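Local coordinates for protein metal-dependent hydrolase (Lactobacillus plantarum, PDB 2F6K) that probably catalyses a metal-dependent decarboxylation of aminocarboxymuconate semialdehyde, as a manganese-binding member of the amidohydrolase family, at residues V151-K163 with V171-T183. Residues are numbered along the deposited sequence; the frame is centred on the assembly and turned at random.
Sequences VALHPNEPAILPK and VPLLGFFMDTTMT. With MN (manganese (II) ion), chain C.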
ATOM      1  N   VAL A 151      28.247   2.894 -10.807  1.00 27.93           N
ATOM      2  CA  VAL A 151      26.822   2.616 -10.745  1.00 26.14           C
ATOM      3  C   VAL A 151      26.124   3.850 -10.186  1.00 28.01           C
ATOM      4  O   VAL A 151      26.298   4.205  -9.016  1.00 28.08           O
ATOM      5  CB  VAL A 151      26.530   1.408  -9.842  1.00 27.46           C
ATOM      6  CG1 VAL A 151      25.047   1.277  -9.622  1.00 22.33           C
ATOM      7  CG2 VAL A 151      27.070   0.138 -10.483  1.00 28.79           C
ATOM      8  N   ALA A 152      25.347   4.520 -11.030  1.00 25.77           N
ATOM      9  CA  ALA A 152      24.637   5.720 -10.600  1.00 25.49           C
ATOM     10  C   ALA A 152      23.176   5.428 -10.306  1.00 26.33           C
ATOM     11  O   ALA A 152      22.424   5.021 -11.200  1.00 28.39           O
ATOM     12  CB  ALA A 152      24.739   6.807 -11.667  1.00 20.33           C
ATOM     13  N   LEU A 153      22.785   5.631  -9.049  1.00 25.24           N
ATOM     14  CA  LEU A 153      21.406   5.423  -8.632  1.00 25.41           C
ATOM     15  C   LEU A 153      20.577   6.611  -9.092  1.00 26.70           C
ATOM     16  O   LEU A 153      21.061   7.748  -9.111  1.00 29.31           O
ATOM     17  CB  LEU A 153      21.287   5.353  -7.105  1.00 25.62           C
ATOM     18  CG  LEU A 153      22.041   4.325  -6.267  1.00 25.83           C
ATOM     19  CD1 LEU A 153      21.536   4.401  -4.820  1.00 26.41           C
ATOM     20  CD2 LEU A 153      21.823   2.931  -6.821  1.00 31.58           C
ATOM     21  N   HIS A 154      19.342   6.354  -9.493  1.00 25.89           N
ATOM     22  CA  HIS A 154      18.461   7.452  -9.854  1.00 29.52           C
ATOM     23  C   HIS A 154      17.127   7.181  -9.178  1.00 29.92           C
ATOM     24  O   HIS A 154      16.522   6.116  -9.343  1.00 27.74           O
ATOM     25  CB  HIS A 154      18.276   7.615 -11.363  1.00 31.05           C
ATOM     26  CG  HIS A 154      17.733   8.957 -11.738  1.00 33.07           C
ATOM     27  ND1 HIS A 154      16.446   9.350 -11.438  1.00 33.54           N
ATOM     28  CD2 HIS A 154      18.327  10.031 -12.316  1.00 36.18           C
ATOM     29  CE1 HIS A 154      16.270  10.606 -11.814  1.00 35.80           C
ATOM     30  NE2 HIS A 154      17.397  11.042 -12.350  1.00 36.03           N
ATOM     31  N   PRO A 155      16.654   8.154  -8.396  1.00 32.32           N
ATOM     32  CA  PRO A 155      15.385   7.979  -7.691  1.00 30.58           C
ATOM     33  C   PRO A 155      14.171   7.791  -8.580  1.00 29.73           C
ATOM     34  O   PRO A 155      14.069   8.364  -9.668  1.00 28.60           O
ATOM     35  CB  PRO A 155      15.294   9.244  -6.833  1.00 30.72           C
ATOM     36  CG  PRO A 155      15.932  10.274  -7.712  1.00 30.22           C
ATOM     37  CD  PRO A 155      17.150   9.539  -8.263  1.00 29.19           C
ATOM     38  N   ASN A 156      13.269   6.945  -8.100  1.00 28.18           N
ATOM     39  CA  ASN A 156      12.002   6.680  -8.755  1.00 31.28           C
ATOM     40  C   ASN A 156      10.945   6.884  -7.678  1.00 33.98           C
ATOM     41  O   ASN A 156      11.264   6.934  -6.482  1.00 32.76           O
ATOM     42  CB  ASN A 156      11.925   5.243  -9.259  1.00 28.95           C
ATOM     43  CG  ASN A 156      12.486   5.084 -10.651  1.00 31.52           C
ATOM     44  OD1 ASN A 156      11.815   4.559 -11.540  1.00 28.17           O
ATOM     45  ND2 ASN A 156      13.725   5.536 -10.854  1.00 27.68           N
ATOM     46  N   GLU A 157       9.690   7.006  -8.096  1.00 35.46           N
ATOM     47  CA  GLU A 157       8.603   7.173  -7.148  1.00 33.93           C
ATOM     48  C   GLU A 157       8.619   5.958  -6.235  1.00 31.54           C
ATOM     49  O   GLU A 157       8.755   4.833  -6.704  1.00 30.77           O
ATOM     50  CB  GLU A 157       7.264   7.244  -7.887  1.00 36.25           C
ATOM     51  CG  GLU A 157       6.051   7.006  -6.995  1.00 43.44           C
ATOM     52  CD  GLU A 157       4.733   7.246  -7.716  1.00 48.61           C
ATOM     53  OE1 GLU A 157       4.641   6.892  -8.915  1.00 52.47           O
ATOM     54  OE2 GLU A 157       3.793   7.780  -7.081  1.00 48.51           O
ATOM     55  N   PRO A 158       8.504   6.172  -4.916  1.00 30.68           N
ATOM     56  CA  PRO A 158       8.502   5.050  -3.967  1.00 29.81           C
ATOM     57  C   PRO A 158       7.426   4.040  -4.384  1.00 33.59           C
ATOM     58  O   PRO A 158       6.354   4.435  -4.856  1.00 31.77           O
ATOM     59  CB  PRO A 158       8.181   5.730  -2.642  1.00 28.41           C
ATOM     60  CG  PRO A 158       8.827   7.076  -2.806  1.00 29.38           C
ATOM     61  CD  PRO A 158       8.434   7.463  -4.209  1.00 26.54           C
ATOM     62  N   ALA A 159       7.707   2.747  -4.220  1.00 35.82           N
ATOM     63  CA  ALA A 159       6.758   1.702  -4.607  1.00 38.30           C
ATOM     64  C   ALA A 159       5.337   2.039  -4.167  1.00 41.41           C
ATOM     65  O   ALA A 159       4.403   1.964  -4.965  1.00 42.95           O
ATOM     66  CB  ALA A 159       7.187   0.355  -4.028  1.00 33.45           C
ATOM     67  N   ILE A 160       5.175   2.409  -2.899  1.00 44.29           N
ATOM     68  CA  ILE A 160       3.867   2.773  -2.371  1.00 46.55           C
ATOM     69  C   ILE A 160       4.013   3.812  -1.260  1.00 47.56           C
ATOM     70  O   ILE A 160       5.015   3.833  -0.535  1.00 45.37           O
ATOM     71  CB  ILE A 160       3.122   1.555  -1.792  1.00 50.66           C
ATOM     72  CG1 ILE A 160       3.886   1.022  -0.584  1.00 52.82           C
ATOM     73  CG2 ILE A 160       2.980   0.469  -2.849  1.00 51.22           C
ATOM     74  CD1 ILE A 160       3.151  -0.058   0.163  1.00 56.91           C
ATOM     75  N   LEU A 161       3.001   4.667  -1.129  1.00 48.58           N
ATOM     76  CA  LEU A 161       2.989   5.726  -0.121  1.00 49.07           C
ATOM     77  C   LEU A 161       1.581   5.954   0.415  1.00 48.22           C
ATOM     78  O   LEU A 161       0.602   5.529  -0.195  1.00 49.44           O
ATOM     79  CB  LEU A 161       3.484   7.040  -0.734  1.00 48.74           C
ATOM     80  CG  LEU A 161       4.937   7.136  -1.182  1.00 48.52           C
ATOM     81  CD1 LEU A 161       5.172   8.464  -1.879  1.00 46.83           C
ATOM     82  CD2 LEU A 161       5.840   6.994   0.032  1.00 48.87           C
ATOM     83  N   PRO A 162       1.458   6.636   1.564  1.00 48.25           N
ATOM     84  CA  PRO A 162       0.137   6.905   2.139  1.00 46.79           C
ATOM     85  C   PRO A 162      -0.706   7.651   1.100  1.00 48.13           C
ATOM     86  O   PRO A 162      -0.227   8.584   0.450  1.00 48.91           O
ATOM     87  CB  PRO A 162       0.462   7.769   3.351  1.00 47.65           C
ATOM     88  CG  PRO A 162       1.796   7.254   3.773  1.00 46.10           C
ATOM     89  CD  PRO A 162       2.524   7.131   2.453  1.00 48.01           C
ATOM     90  N   LYS A 163      -1.959   7.241   0.952  1.00 49.31           N
ATOM     91  CA  LYS A 163      -2.856   7.830  -0.037  1.00 49.37           C
ATOM     92  C   LYS A 163      -3.397   9.217   0.300  1.00 47.99           C
ATOM     93  O   LYS A 163      -3.540  10.060  -0.588  1.00 47.88           O
ATOM     94  CB  LYS A 163      -4.026   6.874  -0.291  1.00 52.12           C
ATOM     95  CG  LYS A 163      -5.059   7.387  -1.274  1.00 59.73           C
ATOM     96  CD  LYS A 163      -6.186   6.381  -1.471  1.00 60.88           C
ATOM     97  CE  LYS A 163      -7.159   6.860  -2.541  1.00 61.84           C
ATOM     98  NZ  LYS A 163      -8.255   5.874  -2.816  1.00 59.65           N
ATOM     99  N   VAL A 171       6.170  13.966  -7.318  1.00 34.92           N
ATOM    100  CA  VAL A 171       7.056  12.942  -6.775  1.00 36.87           C
ATOM    101  C   VAL A 171       8.514  13.360  -6.564  1.00 37.11           C
ATOM    102  O   VAL A 171       9.123  13.007  -5.553  1.00 37.96           O
ATOM    103  CB  VAL A 171       7.029  11.681  -7.670  1.00 37.82           C
ATOM    104  CG1 VAL A 171       8.003  10.633  -7.142  1.00 38.65           C
ATOM    105  CG2 VAL A 171       5.613  11.125  -7.721  1.00 36.31           C
ATOM    106  N   PRO A 172       9.094  14.108  -7.515  1.00 36.69           N
ATOM    107  CA  PRO A 172      10.489  14.542  -7.381  1.00 38.29           C
ATOM    108  C   PRO A 172      10.792  15.454  -6.184  1.00 38.10           C
ATOM    109  O   PRO A 172      11.937  15.520  -5.732  1.00 38.18           O
ATOM    110  CB  PRO A 172      10.765  15.242  -8.714  1.00 36.76           C
ATOM    111  CG  PRO A 172       9.870  14.525  -9.663  1.00 37.59           C
ATOM    112  CD  PRO A 172       8.587  14.427  -8.860  1.00 38.01           C
ATOM    113  N   LEU A 173       9.775  16.149  -5.681  1.00 35.55           N
ATOM    114  CA  LEU A 173       9.954  17.066  -4.559  1.00 34.02           C
ATOM    115  C   LEU A 173      10.225  16.408  -3.205  1.00 32.68           C
ATOM    116  O   LEU A 173      11.013  16.923  -2.424  1.00 33.44           O
ATOM    117  CB  LEU A 173       8.743  17.994  -4.443  1.00 33.26           C
ATOM    118  CG  LEU A 173       8.453  18.909  -5.641  1.00 34.25           C
ATOM    119  CD1 LEU A 173       7.282  19.818  -5.298  1.00 30.87           C
ATOM    120  CD2 LEU A 173       9.674  19.743  -5.980  1.00 29.29           C
ATOM    121  N   LEU A 174       9.581  15.282  -2.921  1.00 30.98           N
ATOM    122  CA  LEU A 174       9.789  14.594  -1.654  1.00 30.20           C
ATOM    123  C   LEU A 174       9.962  13.081  -1.857  1.00 32.31           C
ATOM    124  O   LEU A 174      10.781  12.438  -1.191  1.00 30.87           O
ATOM    125  CB  LEU A 174       8.609  14.854  -0.708  1.00 30.36           C
ATOM    126  CG  LEU A 174       8.629  14.058   0.601  1.00 30.77           C
ATOM    127  CD1 LEU A 174       9.775  14.543   1.479  1.00 30.63           C
ATOM    128  CD2 LEU A 174       7.304  14.211   1.317  1.00 28.78           C
ATOM    129  N   GLY A 175       9.187  12.523  -2.784  1.00 30.49           N
ATOM    130  CA  GLY A 175       9.259  11.099  -3.060  1.00 29.46           C
ATOM    131  C   GLY A 175      10.635  10.609  -3.474  1.00 30.58           C
ATOM    132  O   GLY A 175      11.142   9.614  -2.940  1.00 30.85           O
ATOM    133  N   PHE A 176      11.250  11.294  -4.430  1.00 29.50           N
ATOM    134  CA  PHE A 176      12.573  10.891  -4.882  1.00 29.76           C
ATOM    135  C   PHE A 176      13.546  10.784  -3.708  1.00 31.11           C
ATOM    136  O   PHE A 176      14.266   9.795  -3.576  1.00 29.03           O
ATOM    137  CB  PHE A 176      13.108  11.887  -5.910  1.00 27.70           C
ATOM    138  CG  PHE A 176      12.621  11.642  -7.312  1.00 25.62           C
ATOM    139  CD1 PHE A 176      11.736  10.605  -7.593  1.00 23.81           C
ATOM    140  CD2 PHE A 176      13.063  12.450  -8.361  1.00 25.31           C
ATOM    141  CE1 PHE A 176      11.299  10.373  -8.901  1.00 22.96           C
ATOM    142  CE2 PHE A 176      12.632  12.229  -9.673  1.00 25.36           C
ATOM    143  CZ  PHE A 176      11.752  11.191  -9.946  1.00 23.65           C
ATOM    144  N   PHE A 177      13.563  11.798  -2.849  1.00 31.19           N
ATOM    145  CA  PHE A 177      14.462  11.776  -1.711  1.00 32.44           C
ATOM    146  C   PHE A 177      14.190  10.631  -0.763  1.00 33.65           C
ATOM    147  O   PHE A 177      15.121   9.982  -0.281  1.00 34.79           O
ATOM    148  CB  PHE A 177      14.415  13.096  -0.953  1.00 31.41           C
ATOM    149  CG  PHE A 177      15.288  14.160  -1.552  1.00 31.16           C
ATOM    150  CD1 PHE A 177      15.901  15.109  -0.744  1.00 31.67           C
ATOM    151  CD2 PHE A 177      15.521  14.197  -2.922  1.00 32.69           C
ATOM    152  CE1 PHE A 177      16.737  16.075  -1.285  1.00 30.79           C
ATOM    153  CE2 PHE A 177      16.357  15.163  -3.474  1.00 33.61           C
ATOM    154  CZ  PHE A 177      16.967  16.103  -2.649  1.00 30.40           C
HETATM  155  N   MSE A 178      12.920  10.373  -0.490  1.00 34.95           N
HETATM  156  CA  MSE A 178      12.589   9.281   0.404  1.00 34.89           C
HETATM  157  C   MSE A 178      13.086   7.974  -0.202  1.00 34.50           C
HETATM  158  O   MSE A 178      13.627   7.117   0.508  1.00 35.82           O
HETATM  159  CB  MSE A 178      11.082   9.228   0.645  1.00 35.48           C
HETATM  160  CG  MSE A 178      10.533  10.481   1.331  1.00 45.50           C
HETATM  161 SE   MSE A 178       8.682  10.315   1.943  1.00 57.85          SE
HETATM  162  CE  MSE A 178       7.804  10.130   0.221  1.00 43.81           C
ATOM    163  N   ASP A 179      12.948   7.830  -1.518  1.00 32.00           N
ATOM    164  CA  ASP A 179      13.377   6.596  -2.157  1.00 31.77           C
ATOM    165  C   ASP A 179      14.883   6.391  -2.170  1.00 30.95           C
ATOM    166  O   ASP A 179      15.361   5.283  -1.917  1.00 31.78           O
ATOM    167  CB  ASP A 179      12.834   6.498  -3.577  1.00 30.23           C
ATOM    168  CG  ASP A 179      12.376   5.092  -3.912  1.00 30.75           C
ATOM    169  OD1 ASP A 179      11.446   4.592  -3.244  1.00 31.42           O
ATOM    170  OD2 ASP A 179      12.950   4.477  -4.828  1.00 30.12           O
ATOM    171  N   THR A 180      15.631   7.449  -2.460  1.00 28.91           N
ATOM    172  CA  THR A 180      17.079   7.347  -2.478  1.00 25.58           C
ATOM    173  C   THR A 180      17.547   6.974  -1.083  1.00 28.10           C
ATOM    174  O   THR A 180      18.427   6.127  -0.915  1.00 25.71           O
ATOM    175  CB  THR A 180      17.737   8.673  -2.896  1.00 22.03           C
ATOM    176  OG1 THR A 180      17.487   8.906  -4.288  1.00 18.40           O
ATOM    177  CG2 THR A 180      19.247   8.625  -2.658  1.00 15.65           C
ATOM    178  N   THR A 181      16.924   7.593  -0.087  1.00 27.58           N
ATOM    179  CA  THR A 181      17.284   7.351   1.294  1.00 27.93           C
ATOM    180  C   THR A 181      16.989   5.915   1.708  1.00 31.57           C
ATOM    181  O   THR A 181      17.818   5.257   2.349  1.00 30.17           O
ATOM    182  CB  THR A 181      16.535   8.303   2.239  1.00 27.44           C
ATOM    183  OG1 THR A 181      16.683   9.656   1.783  1.00 25.56           O
ATOM    184  CG2 THR A 181      17.113   8.196   3.649  1.00 24.55           C
HETATM  185  N   MSE A 182      15.809   5.426   1.346  1.00 33.22           N
HETATM  186  CA  MSE A 182      15.447   4.064   1.704  1.00 34.14           C
HETATM  187  C   MSE A 182      16.383   3.081   1.005  1.00 33.36           C
HETATM  188  O   MSE A 182      16.812   2.094   1.606  1.00 33.23           O
HETATM  189  CB  MSE A 182      13.991   3.772   1.329  1.00 34.78           C
HETATM  190  CG  MSE A 182      12.968   4.619   2.083  1.00 37.07           C
HETATM  191 SE   MSE A 182      11.123   3.990   1.850  1.00 46.16          SE
HETATM  192  CE  MSE A 182      10.733   4.770   0.123  1.00 37.75           C
ATOM    193  N   THR A 183      16.720   3.371  -0.251  1.00 28.46           N
ATOM    194  CA  THR A 183      17.596   2.500  -1.014  1.00 29.72           C
ATOM    195  C   THR A 183      19.013   2.411  -0.444  1.00 31.15           C
ATOM    196  O   THR A 183      19.588   1.324  -0.394  1.00 33.75           O
ATOM    197  CB  THR A 183      17.669   2.934  -2.488  1.00 30.92           C
ATOM    198  OG1 THR A 183      16.355   2.904  -3.056  1.00 34.16           O
ATOM    199  CG2 THR A 183      18.572   1.987  -3.282  1.00 30.86           C
TER
HETATM  200 MN    MN C 402      17.592  13.099 -12.725  1.00 26.54          MN
HETATM  201  O   HOH W   1      16.630  13.799 -11.011  1.00 19.83           O
HETATM  202  O   HOH W   2      15.517  13.184 -13.726  1.00 34.63           O
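Pro155 O lies over one face of the Phe176 ring, 3.5 Å from Phe176 CE1, and is gripped by two donors. One is His154 ND1, at 3.1 Å, nearly in the imidazole plane and with an N-H...O angle of 155°. The other is Ser58 OG. His154 NE2 binds the manganese ion at 2.1 Å, alongside His7, His9 and Asp266. The side chains of Pro155 and Phe176 cross at about a right angle, with Pro155 CG 3.6 Å from Phe176 CG. Phe176 CG stands anti to its own carbonyl carbon (chi1 -83°), which turns the ring back over Pro172 CA on its other face. Cutting Phe176 down to an alanine would probably open a gap beside Pro155 and let the carbonyl that steadies His154 shift.

Further along, Pro158 packs on the helix at Gly175, with Pro158 CG 3.4 Å from Gly175 O. Asp179 OD1 sits 3.1 Å from Pro158 CA. This buried carboxylate is satisfied by Thr125, Asn126 and Tyr131. Leu161 CD2 meets CE of selenomethionine Met178 tip to tip at 3.7 Å.

The segments form a beta-alpha unit of the TIM barrel, joining the end of strand 150-154 to helix 171-189. The direct contact is van der Waals packing, mostly of proline carbons against the Phe176 ring and helix oxygens. The polar groups are bonded within 151-163 or to neighbouring residues, and Pro155 O acts as a second-shell acceptor that helps fix the rotation of a manganese ligand.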